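Local atomic coordinates of DegT/DnrJ/EryC1/StrS aminotransferase (Brucella abortus 2308, PDB entry 4QGR), a protein that binds pyridoxal-5'-phosphate and probably works as an aminotransferase of the DegT/DnrJ/EryC1/StrS family. Residues Met9-Leu14 and Val320-Lys325; Ala310-Glu315 and Leu354-His359. All coordinates share one frame; numbering follows the deposited sequence.

Contact 1: residues Met9-Leu14 and Val320-Lys325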
loop_
_atom_site.group_PDB
_atom_site.type_symbol
_atom_site.label_atom_id
_atom_site.label_comp_id
_atom_site.label_asym_id
_atom_site.label_seq_id
_atom_site.Cartn_x
_atom_site.Cartn_y
_atom_site.Cartn_z
ATOM N N MET A 9 -24.304 -13.176 -18.522
ATOM C CA MET A 9 -24.396 -12.290 -17.392
ATOM C C MET A 9 -23.060 -12.235 -16.676
ATOM O O MET A 9 -22.334 -13.239 -16.667
ATOM C CB MET A 9 -25.314 -13.011 -16.451
ATOM C CG MET A 9 -26.250 -12.183 -15.671
ATOM S SD MET A 9 -27.117 -13.487 -14.834
ATOM C CE MET A 9 -28.357 -13.991 -16.026
ATOM N N GLN A 10 -22.768 -11.108 -16.028
ATOM C CA GLN A 10 -21.621 -11.001 -15.136
ATOM C C GLN A 10 -22.136 -10.620 -13.733
ATOM O O GLN A 10 -23.090 -9.878 -13.598
ATOM C CB GLN A 10 -20.663 -9.921 -15.631
ATOM C CG GLN A 10 -19.998 -10.210 -16.983
ATOM C CD GLN A 10 -18.670 -10.908 -16.829
ATOM O OE1 GLN A 10 -17.806 -10.438 -16.082
ATOM N NE2 GLN A 10 -18.488 -12.039 -17.538
ATOM N N PHE A 11 -21.459 -11.125 -12.718
ATOM C CA PHE A 11 -21.741 -10.738 -11.320
ATOM C C PHE A 11 -21.580 -9.227 -11.085
ATOM O O PHE A 11 -22.473 -8.581 -10.553
ATOM C CB PHE A 11 -20.828 -11.546 -10.388
ATOM C CG PHE A 11 -21.231 -11.443 -8.960
ATOM C CD1 PHE A 11 -22.398 -12.064 -8.522
ATOM C CD2 PHE A 11 -20.506 -10.680 -8.088
ATOM C CE1 PHE A 11 -22.809 -11.923 -7.198
ATOM C CE2 PHE A 11 -20.917 -10.528 -6.758
ATOM C CZ PHE A 11 -22.049 -11.190 -6.330
ATOM N N ILE A 12 -20.427 -8.685 -11.453
ATOM C CA ILE A 12 -20.165 -7.240 -11.440
ATOM C C ILE A 12 -19.431 -6.932 -12.756
ATOM O O ILE A 12 -18.292 -7.357 -12.953
ATOM C CB ILE A 12 -19.316 -6.797 -10.239
ATOM C CG1 ILE A 12 -20.114 -6.955 -8.925
ATOM C CG2 ILE A 12 -18.867 -5.331 -10.393
ATOM C CD1 ILE A 12 -19.302 -6.745 -7.652
ATOM N N ASP A 13 -20.089 -6.214 -13.659
ATOM C CA ASP A 13 -19.648 -6.161 -15.046
ATOM C C ASP A 13 -18.745 -4.970 -15.336
ATOM O O ASP A 13 -19.226 -3.911 -15.802
ATOM C CB ASP A 13 -20.884 -6.098 -15.923
ATOM C CG ASP A 13 -20.592 -6.429 -17.358
ATOM O OD1 ASP A 13 -19.426 -6.306 -17.787
ATOM O OD2 ASP A 13 -21.571 -6.824 -18.018
ATOM N N LEU A 14 -17.440 -5.141 -15.107
ATOM C CA LEU A 14 -16.506 -4.038 -15.343
ATOM C C LEU A 14 -16.378 -3.757 -16.841
ATOM O O LEU A 14 -16.159 -2.645 -17.252
ATOM C CB LEU A 14 -15.136 -4.301 -14.723
ATOM C CG LEU A 14 -15.190 -4.462 -13.193
ATOM C CD1 LEU A 14 -13.774 -4.739 -12.686
ATOM C CD2 LEU A 14 -15.806 -3.264 -12.470
ATOM N N VAL A 320 -22.389 -15.216 -5.027
ATOM C CA VAL A 320 -21.268 -15.307 -4.084
ATOM C C VAL A 320 -21.807 -15.180 -2.664
ATOM O O VAL A 320 -22.709 -14.402 -2.408
ATOM C CB VAL A 320 -20.267 -14.164 -4.300
ATOM C CG1 VAL A 320 -19.002 -14.333 -3.434
ATOM C CG2 VAL A 320 -19.881 -14.129 -5.752
ATOM N N ILE A 321 -21.243 -15.965 -1.758
ATOM C CA ILE A 321 -21.588 -15.869 -0.351
ATOM C C ILE A 321 -20.626 -14.905 0.318
ATOM O O ILE A 321 -19.434 -15.180 0.391
ATOM C CB ILE A 321 -21.463 -17.250 0.330
ATOM C CG1 ILE A 321 -22.432 -18.236 -0.309
ATOM C CG2 ILE A 321 -21.760 -17.149 1.824
ATOM C CD1 ILE A 321 -22.270 -19.660 0.193
ATOM N N TYR A 322 -21.154 -13.789 0.784
ATOM C CA TYR A 322 -20.459 -12.836 1.661
ATOM C C TYR A 322 -21.211 -12.873 3.019
ATOM O O TYR A 322 -22.312 -12.351 3.103
ATOM C CB TYR A 322 -20.546 -11.426 1.054
ATOM C CG TYR A 322 -19.747 -11.297 -0.214
ATOM C CD1 TYR A 322 -18.355 -11.344 -0.177
ATOM C CD2 TYR A 322 -20.371 -11.119 -1.448
ATOM C CE1 TYR A 322 -17.614 -11.279 -1.349
ATOM C CE2 TYR A 322 -19.642 -11.015 -2.612
ATOM C CZ TYR A 322 -18.269 -11.062 -2.558
ATOM O OH TYR A 322 -17.534 -10.937 -3.743
ATOM N N TYR A 323 -20.669 -13.465 4.091
ATOM C CA TYR A 323 -19.305 -13.951 4.215
ATOM C C TYR A 323 -19.388 -15.360 4.741
ATOM O O TYR A 323 -20.287 -15.702 5.531
ATOM C CB TYR A 323 -18.509 -13.095 5.210
ATOM C CG TYR A 323 -18.288 -11.710 4.695
ATOM C CD1 TYR A 323 -17.202 -11.425 3.908
ATOM C CD2 TYR A 323 -19.181 -10.677 4.997
ATOM C CE1 TYR A 323 -17.015 -10.163 3.379
ATOM C CE2 TYR A 323 -19.000 -9.417 4.479
ATOM C CZ TYR A 323 -17.905 -9.164 3.692
ATOM O OH TYR A 323 -17.682 -7.921 3.142
ATOM N N VAL A 324 -18.456 -16.184 4.299
ATOM C CA VAL A 324 -18.471 -17.575 4.649
ATOM C C VAL A 324 -18.099 -17.812 6.110
ATOM O O VAL A 324 -18.663 -18.716 6.732
ATOM C CB VAL A 324 -17.539 -18.371 3.698
ATOM C CG1 VAL A 324 -17.350 -19.786 4.162
ATOM C CG2 VAL A 324 -18.156 -18.374 2.298
ATOM N N LYS A 325 -17.145 -17.038 6.608
ATOM C CA LYS A 325 -16.622 -17.190 7.966
ATOM C C LYS A 325 -16.518 -15.798 8.563
ATOM O O LYS A 325 -15.722 -15.002 8.090
ATOM C CB LYS A 325 -15.240 -17.879 7.942
ATOM C CG LYS A 325 -15.144 -19.031 8.887
ATOM C CD LYS A 325 -13.829 -19.779 8.798
ATOM C CE LYS A 325 -13.343 -20.126 10.200
ATOM N NZ LYS A 325 -12.844 -21.523 10.241
#
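F11 swings its ring out with CG opposite the backbone N (chi1 -168°), toward V320, whose chi1 of -173° sets CG1 opposite N and leaves CG2 beside it. These two torsions bring CG2 over one face of the phenyl ring. The methyl sits 3.8 Å from the F11 ring centroid, 15° off the normal, a clear CH-pi contact. It lies off-centre, with V320 CG2 3.7 Å from F11 CZ, and the two side chains cross at roughly a right angle. The other methyl, V320 CG1, lies over one face of the Y322 ring, toward its rim, so one valine serves two aromatic rings. Y322 touches more loosely: the F11 CE2 to Y322 CE2 distance is 4.4 Å, with F11 arriving at the edge of the tyrosine ring. The side chain of Y322 is about 8 Å from the bound pyridoxal-5'-phosphate, and Y323, after a cis peptide, hydrogen-bonds through OH to the cofactor-binding Q173. The contact is a small apolar join between two loops: 9-14 leads into helix 14-20, which D13 N-caps, OD1 accepting from A16 N, 320-325 follows helix 305-314, and S355 of strand 353-356 touches both F11 and Y322.

Contact 2: residues Ala310-Glu315 and Leu354-His359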
loop_
_atom_site.group_PDB
_atom_site.type_symbol
_atom_site.label_atom_id
_atom_site.label_comp_id
_atom_site.label_asym_id
_atom_site.label_seq_id
_atom_site.Cartn_x
_atom_site.Cartn_y
_atom_site.Cartn_z
ATOM N N ALA A 310 -26.476 -23.482 -6.350
ATOM C CA ALA A 310 -26.130 -24.482 -7.356
ATOM C C ALA A 310 -27.080 -24.405 -8.558
ATOM O O ALA A 310 -26.666 -24.593 -9.704
ATOM C CB ALA A 310 -26.201 -25.884 -6.728
ATOM N N GLN A 311 -28.371 -24.231 -8.281
ATOM C CA GLN A 311 -29.342 -24.118 -9.336
ATOM C C GLN A 311 -29.080 -22.847 -10.130
ATOM O O GLN A 311 -29.246 -22.834 -11.351
ATOM C CB GLN A 311 -30.766 -24.122 -8.761
ATOM C CG GLN A 311 -31.861 -23.980 -9.800
ATOM C CD GLN A 311 -31.790 -25.069 -10.864
ATOM O OE1 GLN A 311 -31.392 -26.186 -10.582
ATOM N NE2 GLN A 311 -32.135 -24.729 -12.096
ATOM N N LEU A 312 -28.719 -21.757 -9.445
ATOM C CA LEU A 312 -28.396 -20.523 -10.165
ATOM C C LEU A 312 -27.189 -20.757 -11.108
ATOM O O LEU A 312 -27.224 -20.418 -12.304
ATOM C CB LEU A 312 -28.125 -19.384 -9.180
ATOM C CG LEU A 312 -29.342 -18.778 -8.471
ATOM C CD1 LEU A 312 -28.847 -17.936 -7.292
ATOM C CD2 LEU A 312 -30.139 -17.890 -9.400
ATOM N N GLN A 313 -26.159 -21.431 -10.608
ATOM C CA GLN A 313 -24.990 -21.713 -11.436
ATOM C C GLN A 313 -25.310 -22.675 -12.596
ATOM O O GLN A 313 -24.785 -22.486 -13.683
ATOM C CB GLN A 313 -23.829 -22.282 -10.660
ATOM C CG GLN A 313 -22.560 -22.110 -11.473
ATOM C CD GLN A 313 -21.364 -22.759 -10.853
ATOM O OE1 GLN A 313 -21.136 -22.637 -9.658
ATOM N NE2 GLN A 313 -20.558 -23.436 -11.676
ATOM N N ALA A 314 -26.175 -23.656 -12.359
ATOM C CA ALA A 314 -26.594 -24.567 -13.441
ATOM C C ALA A 314 -27.299 -23.801 -14.563
ATOM O O ALA A 314 -27.247 -24.205 -15.711
ATOM C CB ALA A 314 -27.479 -25.685 -12.905
ATOM N N GLU A 315 -27.941 -22.673 -14.231
ATOM C CA GLU A 315 -28.578 -21.820 -15.223
ATOM C C GLU A 315 -27.674 -20.689 -15.676
ATOM O O GLU A 315 -28.132 -19.751 -16.319
ATOM C CB GLU A 315 -29.881 -21.235 -14.672
ATOM C CG GLU A 315 -30.979 -22.254 -14.434
ATOM C CD GLU A 315 -31.529 -22.847 -15.715
ATOM O OE1 GLU A 315 -31.515 -22.161 -16.774
ATOM O OE2 GLU A 315 -31.914 -24.033 -15.671
ATOM N N LEU A 354 -26.824 -14.979 0.539
ATOM C CA LEU A 354 -26.288 -15.103 -0.817
ATOM C C LEU A 354 -26.385 -13.782 -1.546
ATOM O O LEU A 354 -27.384 -13.092 -1.414
ATOM C CB LEU A 354 -27.074 -16.175 -1.568
ATOM C CG LEU A 354 -26.525 -16.534 -2.968
ATOM C CD1 LEU A 354 -25.121 -17.121 -2.890
ATOM C CD2 LEU A 354 -27.471 -17.484 -3.686
ATOM N N SER A 355 -25.317 -13.395 -2.245
ATOM C CA SER A 355 -25.326 -12.183 -3.038
ATOM C C SER A 355 -25.519 -12.476 -4.531
ATOM O O SER A 355 -24.962 -13.424 -5.060
ATOM C CB SER A 355 -24.067 -11.350 -2.791
ATOM O OG SER A 355 -23.929 -11.079 -1.393
ATOM N N LEU A 356 -26.392 -11.705 -5.170
ATOM C CA LEU A 356 -26.818 -11.929 -6.576
ATOM C C LEU A 356 -26.124 -10.915 -7.495
ATOM O O LEU A 356 -25.653 -9.880 -7.031
ATOM C CB LEU A 356 -28.334 -11.717 -6.693
ATOM C CG LEU A 356 -29.190 -12.509 -5.716
ATOM C CD1 LEU A 356 -30.674 -12.257 -5.988
ATOM C CD2 LEU A 356 -28.863 -14.003 -5.873
ATOM N N PRO A 357 -26.070 -11.183 -8.806
ATOM C CA PRO A 357 -25.509 -10.206 -9.707
ATOM C C PRO A 357 -26.102 -8.815 -9.475
ATOM O O PRO A 357 -27.300 -8.656 -9.337
ATOM C CB PRO A 357 -25.882 -10.742 -11.085
ATOM C CG PRO A 357 -25.934 -12.245 -10.876
ATOM C CD PRO A 357 -26.547 -12.392 -9.515
ATOM N N MET A 358 -25.246 -7.826 -9.360
ATOM C CA MET A 358 -25.685 -6.493 -9.011
ATOM C C MET A 358 -24.672 -5.514 -9.550
ATOM O O MET A 358 -23.547 -5.509 -9.122
ATOM C CB MET A 358 -25.784 -6.325 -7.516
ATOM C CG MET A 358 -26.029 -4.865 -7.090
ATOM S SD MET A 358 -27.382 -3.932 -7.897
ATOM C CE MET A 358 -28.676 -4.850 -7.229
ATOM N N HIS A 359 -25.078 -4.758 -10.564
ATOM C CA HIS A 359 -24.254 -3.704 -11.151
ATOM C C HIS A 359 -25.175 -2.845 -12.023
ATOM O O HIS A 359 -26.312 -3.256 -12.309
ATOM C CB HIS A 359 -23.081 -4.292 -11.951
ATOM C CG HIS A 359 -23.467 -5.291 -12.990
ATOM N ND1 HIS A 359 -23.837 -4.935 -14.266
ATOM C CD2 HIS A 359 -23.599 -6.636 -12.931
ATOM C CE1 HIS A 359 -24.097 -6.015 -14.966
ATOM N NE2 HIS A 359 -23.969 -7.064 -14.183
#
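L312, on the last turns of helix 305-314, meets L354 and L356 of segment 354-359 through a single methyl, and every touch across this contact is apolar. L312 CD1 lies 3.9 Å from L354 CD2, the two side chains reaching toward each other tip to tip. The same L312 CD1 is 4.2 Å from L356 CD2, but here the side chains cross at about a right angle. L354 extends with CG opposite its backbone N (chi1 -174°), toward the helix. L356 takes the other course: with CG opposite its carbonyl carbon (chi1 -53°), its CD2 swings over to L312 although its CB is not aimed at the helix. All three leucines are buried, and V373 and I374 of helix 364-377 carry the apolar layer on, against L312 and L356 respectively.

The hydrogen bonds run within each element. On the helix, A314 N donates to A310 O at 2.9 Å and E315 N to Q311 O at 3.2 Å, closing the final turn before E315 leaves helical geometry; K369 NZ then takes up E315 O. In segment 354-359, L354 and L356 bond through their backbones to I300 and Y298 of strand 298-301, and S355 OG pairs with S299 OG, which places the backbone carrying the leucines in a two-stranded antiparallel sheet.

Away from the annotated sites, this is helix-on-sheet packing: helices 305-314 and 364-377 share the leucine side of the antiparallel pair 298-301 and 353-356. Such a compact alpha/beta unit, built from the C-terminal part of the chain, fits the small domain of fold-type I pyridoxal-phosphate enzymes, the group to which these aminotransferases belong.

How the contacts relate
Contact 2 is buried core, three leucines fixing a helix to a strand, whereas contact 1 is a surface join of two loops resting on an aromatic ring. Contact 1 lies nearer the chain's centre and the cofactor; contact 2 is farther out and away from any annotated site. Their centres are 8 Å apart and their segments alternate along the sequence. Segment 354-359 ties them together, with probable backbone hydrogen bonds to both loops: V320 O to S355 N at 2.8 Å and F11 O to M358 N at 3.1 Å. One strand and its continuation therefore back both contacts, L354 and the CD2 methyl of L356 reaching L312 while the serine between them lies by contact 1.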